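Local atomic coordinates of TqaL (Neurospora crassa, PDB entry 7EEH), a protein that belongs to the 2OG-Fe dioxygenase family of the cupin clan and carries a bound iron(III) ion beside its antiparallel beta-sheet. Residues R25-Y28 with S33-V36; T16-I21 with K137-H142; Q131-F136 with H190-Y195; A57-S62 with R238-T243. The protein carries 1 engineered substitution. One frame throughout, in Å; residues are numbered along the deposited sequence.

Contact 1: residues R25-Y28 with S33-V36; sequences RSKY and SIFV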
# COMPACT_ATOMS: atom_id res chain seq x y z
N ARG B 25 -1.25 7.86 -14.57
CA ARG B 25 -1.66 7.81 -15.97
C ARG B 25 -3.14 8.18 -16.13
O ARG B 25 -3.50 8.91 -17.05
CB ARG B 25 -1.39 6.42 -16.54
CG ARG B 25 -1.85 6.21 -17.97
CD ARG B 25 -1.48 4.84 -18.46
NE ARG B 25 -1.84 4.59 -19.84
CZ ARG B 25 -3.07 4.28 -20.25
NH1 ARG B 25 -4.08 4.21 -19.39
NH2 ARG B 25 -3.29 4.07 -21.54
N SER B 26 -4.00 7.69 -15.23
CA SER B 26 -5.41 8.05 -15.28
C SER B 26 -5.60 9.55 -15.10
O SER B 26 -6.44 10.17 -15.77
CB SER B 26 -6.20 7.30 -14.21
OG SER B 26 -6.32 5.95 -14.58
N LYS B 27 -4.82 10.15 -14.20
CA LYS B 27 -4.89 11.60 -13.99
C LYS B 27 -4.38 12.36 -15.21
O LYS B 27 -4.91 13.42 -15.55
CB LYS B 27 -4.08 11.97 -12.74
CG LYS B 27 -4.22 13.40 -12.28
CD LYS B 27 -3.59 13.62 -10.89
CE LYS B 27 -2.07 13.78 -10.95
NZ LYS B 27 -1.44 13.83 -9.58
N TYR B 28 -3.37 11.82 -15.88
CA TYR B 28 -2.88 12.40 -17.12
C TYR B 28 -3.94 12.36 -18.22
O TYR B 28 -4.15 13.34 -18.94
CB TYR B 28 -1.63 11.65 -17.57
CG TYR B 28 -0.86 12.22 -18.74
CD1 TYR B 28 -0.36 13.53 -18.71
CD2 TYR B 28 -0.54 11.43 -19.82
CE1 TYR B 28 0.39 14.03 -19.76
CE2 TYR B 28 0.21 11.92 -20.88
CZ TYR B 28 0.67 13.21 -20.85
OH TYR B 28 1.43 13.68 -21.90
N SER B 33 -2.13 16.82 -18.44
CA SER B 33 -0.79 17.02 -17.90
C SER B 33 -0.79 16.57 -16.45
O SER B 33 -1.84 16.46 -15.82
CB SER B 33 -0.33 18.48 -18.00
OG SER B 33 -1.03 19.30 -17.09
N ILE B 34 0.41 16.29 -15.92
CA ILE B 34 0.60 15.95 -14.52
C ILE B 34 1.91 16.55 -14.05
O ILE B 34 2.90 16.60 -14.80
CB ILE B 34 0.62 14.43 -14.24
CG1 ILE B 34 1.64 13.71 -15.14
CG2 ILE B 34 -0.76 13.83 -14.37
CD1 ILE B 34 1.84 12.26 -14.74
N PHE B 35 1.94 16.97 -12.79
CA PHE B 35 3.18 17.37 -12.14
C PHE B 35 3.41 16.44 -10.97
O PHE B 35 2.50 16.22 -10.16
CB PHE B 35 3.12 18.83 -11.69
CG PHE B 35 4.42 19.32 -11.07
CD1 PHE B 35 5.53 19.55 -11.86
CD2 PHE B 35 4.51 19.57 -9.71
CE1 PHE B 35 6.72 20.02 -11.30
CE2 PHE B 35 5.69 20.02 -9.14
CZ PHE B 35 6.80 20.25 -9.95
N VAL B 36 4.60 15.85 -10.90
CA VAL B 36 4.90 14.88 -9.87
C VAL B 36 6.08 15.42 -9.08
O VAL B 36 7.15 15.67 -9.65
CB VAL B 36 5.21 13.49 -10.45
CG1 VAL B 36 5.36 12.49 -9.32
CG2 VAL B 36 4.10 13.05 -11.41
O HOH W 1 1.11 13.83 -9.58
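Apolar contact between Y28, K27 and I34 makes up most of this meeting of the late part of helix 12-31 with the strand that follows it. The CG2 methyl of I34 is the hub: it lies 3.6 Å from Y28 N, so the helix backbone itself is touched, 4.0 Å from Y28 CB and 3.7 Å from K27 CE. I34 places CG1 between its backbone N and carbonyl carbon (chi1 52°), and CG2 is the branch that makes the closest contacts. Bent at its third torsion (chi3 80°), the K27 chain crosses I34 obliquely and sets CE against that methyl. The phenol of Y28 meets S33 differently, edge-on, with CD1 3.6 Å from S33 CA. No direct hydrogen bond joins the two segments. A water accepts from K27 NZ, over a distance short enough to be doubtful in detail, and donates to F35 O at 2.8 Å. The polar end of Y28 is engaged beyond the contact, OH bonding H190 ND1. Around it, I34 and Y28 both rest on L245 of strand 243-247 and on I140 of helix 128-141, while backbone bonds of I34 with L245 and V36 with T243 place strand 33-36 outermost in this chain's large antiparallel sheet.

Contact 2: residues T16-I21 with K137-H142; sequences TAIAEI and KGMICH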
# COMPACT_ATOMS: atom_id res chain seq x y z
N THR B 16 3.92 -2.52 -6.93
CA THR B 16 3.37 -1.38 -6.21
C THR B 16 3.68 -0.07 -6.93
O THR B 16 2.83 0.81 -7.04
CB THR B 16 3.94 -1.35 -4.79
OG1 THR B 16 3.59 -2.56 -4.12
CG2 THR B 16 3.40 -0.16 -4.01
N ALA B 17 4.90 0.06 -7.43
CA ALA B 17 5.26 1.24 -8.19
C ALA B 17 4.42 1.35 -9.45
O ALA B 17 3.90 2.43 -9.77
CB ALA B 17 6.74 1.20 -8.55
N ILE B 18 4.28 0.25 -10.18
CA ILE B 18 3.49 0.28 -11.40
C ILE B 18 2.06 0.69 -11.09
O ILE B 18 1.47 1.51 -11.80
CB ILE B 18 3.54 -1.08 -12.12
CG1 ILE B 18 4.99 -1.39 -12.53
CG2 ILE B 18 2.65 -1.06 -13.37
CD1 ILE B 18 5.18 -2.78 -13.10
N ALA B 19 1.51 0.18 -9.99
CA ALA B 19 0.15 0.55 -9.60
C ALA B 19 0.02 2.06 -9.44
O ALA B 19 -0.92 2.68 -9.93
CB ALA B 19 -0.24 -0.17 -8.31
N GLU B 20 0.98 2.67 -8.75
CA GLU B 20 0.92 4.11 -8.57
C GLU B 20 1.09 4.84 -9.91
O GLU B 20 0.44 5.86 -10.16
CB GLU B 20 1.99 4.53 -7.55
CG GLU B 20 2.10 6.03 -7.32
CD GLU B 20 0.79 6.65 -6.88
OE1 GLU B 20 0.04 5.98 -6.12
OE2 GLU B 20 0.51 7.80 -7.30
N ILE B 21 1.95 4.32 -10.78
CA ILE B 21 2.16 4.95 -12.08
C ILE B 21 0.89 4.87 -12.93
O ILE B 21 0.53 5.83 -13.61
CB ILE B 21 3.37 4.33 -12.80
CG1 ILE B 21 4.65 4.66 -12.04
CG2 ILE B 21 3.43 4.80 -14.27
CD1 ILE B 21 5.87 3.85 -12.52
N LYS B 137 8.01 7.18 -18.30
CA LYS B 137 7.30 7.93 -19.34
C LYS B 137 6.59 6.99 -20.32
O LYS B 137 5.43 7.22 -20.68
CB LYS B 137 8.26 8.85 -20.09
CG LYS B 137 7.55 9.67 -21.17
CD LYS B 137 8.43 10.74 -21.83
CE LYS B 137 7.53 11.67 -22.68
NZ LYS B 137 8.28 12.68 -23.48
N GLY B 138 7.28 5.94 -20.77
CA GLY B 138 6.67 5.02 -21.72
C GLY B 138 5.42 4.35 -21.16
O GLY B 138 4.42 4.19 -21.86
N MSE B 139 5.48 4.00 -19.88
CA MSE B 139 4.36 3.34 -19.18
C MSE B 139 3.14 4.26 -19.15
O MSE B 139 2.09 3.79 -19.38
CB MSE B 139 4.74 2.95 -17.75
CG MSE B 139 5.56 1.71 -17.64
SE MSE B 139 5.74 1.21 -15.80
CE MSE B 139 4.06 1.62 -15.07
N ILE B 140 3.33 5.54 -18.89
CA ILE B 140 2.22 6.48 -18.80
C ILE B 140 1.65 6.78 -20.19
O ILE B 140 0.44 6.68 -20.41
CB ILE B 140 2.68 7.77 -18.10
CG1 ILE B 140 2.95 7.49 -16.62
CG2 ILE B 140 1.63 8.87 -18.25
CD1 ILE B 140 3.45 8.69 -15.88
N CYS B 141 2.52 7.13 -21.14
CA CYS B 141 2.03 7.60 -22.43
C CYS B 141 1.43 6.48 -23.27
O CYS B 141 0.58 6.73 -24.13
CB CYS B 141 3.16 8.28 -23.20
SG CYS B 141 3.74 9.75 -22.35
N HIS B 142 1.87 5.24 -23.05
CA HIS B 142 1.37 4.07 -23.77
C HIS B 142 -0.14 3.99 -23.69
O HIS B 142 -0.72 3.99 -22.60
CB HIS B 142 2.00 2.81 -23.17
CG HIS B 142 1.60 1.54 -23.85
ND1 HIS B 142 1.44 0.35 -23.17
CD2 HIS B 142 1.36 1.27 -25.16
CE1 HIS B 142 1.10 -0.60 -24.03
NE2 HIS B 142 1.04 -0.07 -25.24
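This is a buried helix-helix contact on the flank of the large antiparallel sheet, where I18 and I21 of helix 12-31 receive M139 and I140 of helix 128-141. The short helical segments cross obliquely, at a signed angle of -47°, with axes 10.7 Å apart. Across that fairly wide spacing the long side chain of M139, a selenomethionine, does most of the bridging. Its chain runs out extended as far as selenium and then bends (chi3 38°); it crosses both isoleucines at about a right angle and brings its CE against them. The fit is tight: M139 CE lies 3.3 Å from I21 CG2 and 3.5 Å from I18 CG2, closer than carbons usually come, and it also approaches I21 CB at 3.6 Å. I21 already points to the other helix, and its CG2, set anti to the backbone N, is shared, touching I140 CG1 at 3.6 Å as well. I140 and I21 cross at about a right angle. No hydrogen bond spans the two segments; the interface is wholly aliphatic apart from the selenium. L44 and L48 of helix 38-48 close over I21, I140 reaches L245 of strand 243-247, and I18 packs on Y15 of a second subunit. Helices layered in this way against one side of the main sheet are a familiar feature of 2OG-Fe dioxygenases, whose core is a cupin-type double-stranded beta-helix.

Contact 3: residues Q131-F136 with H190-Y195; sequences QALLVF and HTMTTY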
# COMPACT_ATOMS: atom_id res chain seq x y z
N GLN B 131 17.32 5.54 -16.69
CA GLN B 131 16.57 4.49 -17.38
C GLN B 131 15.18 4.35 -16.78
O GLN B 131 14.20 4.17 -17.51
CB GLN B 131 17.32 3.16 -17.32
CG GLN B 131 18.69 3.20 -18.03
CD GLN B 131 19.40 1.85 -18.05
OE1 GLN B 131 19.09 0.96 -17.27
NE2 GLN B 131 20.35 1.70 -18.97
N ALA B 132 15.06 4.42 -15.46
CA ALA B 132 13.75 4.36 -14.83
C ALA B 132 12.87 5.51 -15.29
O ALA B 132 11.66 5.34 -15.48
CB ALA B 132 13.88 4.36 -13.31
N LEU B 133 13.47 6.69 -15.52
CA LEU B 133 12.69 7.81 -16.04
C LEU B 133 12.11 7.51 -17.41
O LEU B 133 10.96 7.86 -17.69
CB LEU B 133 13.53 9.09 -16.08
CG LEU B 133 13.61 9.89 -14.78
CD1 LEU B 133 14.67 10.99 -14.88
CD2 LEU B 133 12.23 10.48 -14.41
N LEU B 134 12.89 6.88 -18.29
CA LEU B 134 12.38 6.50 -19.60
C LEU B 134 11.24 5.50 -19.48
O LEU B 134 10.21 5.62 -20.15
CB LEU B 134 13.49 5.92 -20.47
CG LEU B 134 14.48 6.89 -21.14
CD1 LEU B 134 15.60 6.09 -21.76
CD2 LEU B 134 13.78 7.74 -22.20
N VAL B 135 11.43 4.47 -18.64
CA VAL B 135 10.39 3.47 -18.46
C VAL B 135 9.13 4.14 -17.92
O VAL B 135 8.02 3.89 -18.41
CB VAL B 135 10.89 2.34 -17.53
CG1 VAL B 135 9.81 1.34 -17.28
CG2 VAL B 135 12.08 1.63 -18.18
N PHE B 136 9.28 5.00 -16.91
CA PHE B 136 8.16 5.74 -16.35
C PHE B 136 7.34 6.42 -17.44
O PHE B 136 6.12 6.28 -17.50
CB PHE B 136 8.68 6.77 -15.34
CG PHE B 136 7.65 7.77 -14.83
CD1 PHE B 136 6.86 7.47 -13.72
CD2 PHE B 136 7.53 9.03 -15.40
CE1 PHE B 136 5.97 8.41 -13.20
CE2 PHE B 136 6.65 9.96 -14.89
CZ PHE B 136 5.86 9.65 -13.79
N HIS B 190 4.16 14.08 -26.59
CA HIS B 190 4.28 14.18 -25.13
C HIS B 190 5.63 14.79 -24.80
O HIS B 190 6.66 14.35 -25.34
CB HIS B 190 4.18 12.81 -24.44
CG HIS B 190 2.94 12.05 -24.78
ND1 HIS B 190 1.73 12.28 -24.15
CD2 HIS B 190 2.72 11.04 -25.66
CE1 HIS B 190 0.82 11.45 -24.64
NE2 HIS B 190 1.40 10.70 -25.56
N THR B 191 5.65 15.76 -23.89
CA THR B 191 6.88 16.38 -23.43
C THR B 191 6.99 16.19 -21.92
O THR B 191 6.02 16.41 -21.19
CB THR B 191 6.92 17.89 -23.75
OG1 THR B 191 6.87 18.11 -25.16
CG2 THR B 191 8.24 18.52 -23.19
N MSE B 192 8.17 15.77 -21.47
CA MSE B 192 8.45 15.57 -20.04
C MSE B 192 9.70 16.36 -19.68
O MSE B 192 10.73 16.27 -20.38
CB MSE B 192 8.63 14.07 -19.72
CG MSE B 192 8.87 13.78 -18.23
SE MSE B 192 8.42 11.97 -17.72
CE MSE B 192 10.20 11.06 -17.75
N THR B 193 9.63 17.14 -18.61
CA THR B 193 10.75 17.94 -18.13
C THR B 193 10.99 17.59 -16.67
O THR B 193 10.10 17.77 -15.83
CB THR B 193 10.47 19.43 -18.27
OG1 THR B 193 9.30 19.77 -17.51
CG2 THR B 193 10.21 19.76 -19.73
N THR B 194 12.18 17.10 -16.38
CA THR B 194 12.54 16.58 -15.07
C THR B 194 13.73 17.38 -14.56
O THR B 194 14.71 17.57 -15.28
CB THR B 194 12.86 15.09 -15.15
OG1 THR B 194 11.66 14.37 -15.45
CG2 THR B 194 13.46 14.57 -13.85
N TYR B 195 13.61 17.88 -13.33
CA TYR B 195 14.60 18.76 -12.73
C TYR B 195 15.67 17.95 -12.03
O TYR B 195 15.37 17.07 -11.23
CB TYR B 195 13.88 19.69 -11.76
CG TYR B 195 14.71 20.52 -10.83
CD1 TYR B 195 15.18 20.01 -9.63
CD2 TYR B 195 14.96 21.86 -11.12
CE1 TYR B 195 15.92 20.80 -8.75
CE2 TYR B 195 15.70 22.65 -10.26
CZ TYR B 195 16.17 22.12 -9.08
OH TYR B 195 16.88 22.92 -8.22
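A Met-aromatic contact between M192, here selenomethionine, and F136 lies at the heart of the layer where helix 128-141 covers strand 190-199. The selenium sits at the rim of the phenyl ring rather than over it: M192 SE is 5.0 Å from the centroid of the F136 ring and 87° off the ring normal, practically in plane, with F136 CD2 its nearest carbon at 3.8 Å. M192 holds CG anti to its backbone N (chi1 -178°), which carries the chain out from the strand to the helix. A bend at the last torsion then turns M192 CE toward L133, where it meets the backbone O at 3.3 Å and CD2 at 4.0 Å. Two residues along the strand, T194 also meets L133, tip to tip, L133 CD1 to T194 CG2 at 3.9 Å; the T194 hydroxyl is engaged with T243 OG1. Helix and strand segments run in broadly opposed directions, 148° apart, with 11.1 Å between axes. M41 and L45 of helix 38-48 close in on F136 and L133. On the strand, T191 bonds D186, one of the iron ligands, whereas the side chain of M192, turned to the helix, is about 11 Å from the iron ion. With no hydrogen bond across the segments, cohesion probably rests mainly on dispersion. The ring's edge hydrogens may favour the polarisable selenium, and the methyl beside L133 O, polarised by that selenium, may gain a little electrostatic attraction.

Contact 4: residues A57-S62 with R238-T243; sequences ALQRVS and RHFLDT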
# COMPACT_ATOMS: atom_id res chain seq x y z
N ALA B 57 24.23 10.00 -8.50
CA ALA B 57 25.05 10.36 -9.65
C ALA B 57 24.28 11.18 -10.67
O ALA B 57 24.89 11.92 -11.45
CB ALA B 57 25.60 9.10 -10.32
N LEU B 58 22.95 11.07 -10.69
CA LEU B 58 22.14 11.90 -11.57
C LEU B 58 22.25 13.38 -11.23
O LEU B 58 22.03 14.22 -12.10
CB LEU B 58 20.68 11.43 -11.51
CG LEU B 58 19.81 11.53 -12.75
CD1 LEU B 58 20.49 10.90 -13.95
CD2 LEU B 58 18.42 10.89 -12.48
N GLN B 59 22.62 13.71 -10.00
CA GLN B 59 22.80 15.10 -9.63
C GLN B 59 24.16 15.67 -10.03
O GLN B 59 24.40 16.86 -9.80
CB GLN B 59 22.56 15.25 -8.13
CG GLN B 59 21.09 15.05 -7.83
CD GLN B 59 20.76 15.05 -6.37
OE1 GLN B 59 20.59 16.10 -5.77
NE2 GLN B 59 20.64 13.86 -5.80
N ARG B 60 25.03 14.86 -10.64
CA ARG B 60 26.34 15.30 -11.09
C ARG B 60 26.54 15.21 -12.60
O ARG B 60 27.50 15.82 -13.10
CB ARG B 60 27.45 14.46 -10.43
CG ARG B 60 27.47 14.51 -8.92
CD ARG B 60 28.45 13.48 -8.38
NE ARG B 60 28.05 13.02 -7.06
CZ ARG B 60 27.73 11.76 -6.75
NH1 ARG B 60 27.78 10.81 -7.68
NH2 ARG B 60 27.37 11.46 -5.51
N VAL B 61 25.70 14.48 -13.32
CA VAL B 61 25.95 14.22 -14.74
C VAL B 61 25.91 15.52 -15.56
O VAL B 61 26.58 15.63 -16.60
CB VAL B 61 24.96 13.17 -15.27
CG1 VAL B 61 23.52 13.68 -15.19
CG2 VAL B 61 25.32 12.76 -16.69
N SER B 62 25.15 16.51 -15.10
CA SER B 62 25.05 17.77 -15.84
C SER B 62 26.36 18.56 -15.81
O SER B 62 26.50 19.53 -16.57
CB SER B 62 23.93 18.62 -15.24
OG SER B 62 22.67 17.99 -15.45
N ARG B 238 11.49 22.75 -8.41
CA ARG B 238 12.40 23.24 -7.38
C ARG B 238 13.22 22.16 -6.71
O ARG B 238 14.26 22.48 -6.13
CB ARG B 238 11.63 24.02 -6.29
CG ARG B 238 10.45 24.84 -6.80
CD ARG B 238 9.46 25.20 -5.70
NE ARG B 238 10.14 25.59 -4.48
CZ ARG B 238 9.65 26.45 -3.59
NH1 ARG B 238 8.46 27.02 -3.81
NH2 ARG B 238 10.34 26.76 -2.50
N HIS B 239 12.81 20.91 -6.73
CA HIS B 239 13.47 19.86 -5.97
C HIS B 239 13.79 18.69 -6.89
O HIS B 239 13.04 18.40 -7.83
CB HIS B 239 12.59 19.39 -4.80
CG HIS B 239 12.17 20.50 -3.87
ND1 HIS B 239 10.86 20.89 -3.73
CD2 HIS B 239 12.90 21.30 -3.06
CE1 HIS B 239 10.79 21.88 -2.85
NE2 HIS B 239 12.02 22.15 -2.43
N PHE B 240 14.91 18.04 -6.59
CA PHE B 240 15.42 16.91 -7.34
C PHE B 240 14.30 15.97 -7.79
O PHE B 240 13.59 15.40 -6.96
CB PHE B 240 16.43 16.14 -6.48
CG PHE B 240 16.97 14.90 -7.14
CD1 PHE B 240 17.61 14.99 -8.36
CD2 PHE B 240 16.85 13.67 -6.53
CE1 PHE B 240 18.10 13.86 -8.99
CE2 PHE B 240 17.35 12.52 -7.13
CZ PHE B 240 17.98 12.61 -8.37
N LEU B 241 14.15 15.84 -9.10
CA LEU B 241 13.25 14.92 -9.81
C LEU B 241 11.81 15.42 -9.88
O LEU B 241 10.95 14.66 -10.33
CB LEU B 241 13.25 13.50 -9.23
CG LEU B 241 14.56 12.72 -9.36
CD1 LEU B 241 14.46 11.36 -8.69
CD2 LEU B 241 14.95 12.57 -10.83
N ASP B 242 11.51 16.65 -9.45
CA ASP B 242 10.29 17.32 -9.89
C ASP B 242 10.11 17.10 -11.39
O ASP B 242 11.02 17.36 -12.18
CB ASP B 242 10.36 18.82 -9.59
CG ASP B 242 10.03 19.16 -8.12
OD1 ASP B 242 9.66 18.27 -7.33
OD2 ASP B 242 10.13 20.36 -7.78
N THR B 243 8.92 16.63 -11.79
CA THR B 243 8.66 16.20 -13.16
C THR B 243 7.31 16.69 -13.64
O THR B 243 6.28 16.45 -13.00
CB THR B 243 8.71 14.66 -13.27
OG1 THR B 243 10.05 14.19 -13.05
CG2 THR B 243 8.29 14.22 -14.66
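The phenyl ring of F240 is sandwiched between Q59 from the opposite segment and its own neighbour L241. On one face the Q59 amide lies stacked, its plane 16° from that of the ring, with NE2 3.7 Å above the plane and over the centre. Q59 CG presses on the same face toward the rim, 3.4 Å from F240 CE1. Over the opposite face stands L241 CG, 3.4 Å above the plane. L58 comes to the edge, its CB 4.3 Å from F240 CZ. With CG anti to the carbonyl carbon and the chain extended beyond it, Q59 runs across the ring, and a chi3 of 84° turns its amide to lie along the face. A second, looser apolar touch joins L58 CD2 to L241 CD2 at 4.2 Å, the two leucines crossing at about a right angle. H239 to D242 form a type II beta turn, closed by D242 N to H239 O, with L241 at the position of positive phi. The carboxylate of D242 steadies it further: OD2 accepts nearly straight from R238 N at 2.8 Å and, from above the carboxylate plane, from H239 N at 2.9 Å. Its other oxygen, OD1, accepts from G38 N. The arrangement is an amide-aromatic stack at a turn, joining the region of helix 52-58 to the connection that leads into strand 243-247 of the main sheet.

In the fold
From the N terminus, contact 1 closes first, a short return from helix 12-31 to the strand just after it. It falls within the much longer span of contact 2, which starts earlier on that helix and ends on helix 128-141. Contact 3 opens on this second helix before contact 2 has closed, so the two cross, and it ends on strand 190-199. Contact 4 begins on helix 52-58 and closes at 238-243; it encloses contact 3 entirely, crosses contact 2 and follows contact 1 in series. Contacts 1 and 3 tie helices to the main sheet, contact 2 joins two helices, and contact 4 ties the region of helix 52-58 to the connection entering strand 243-247. K137 to H190 links contacts 2 and 3.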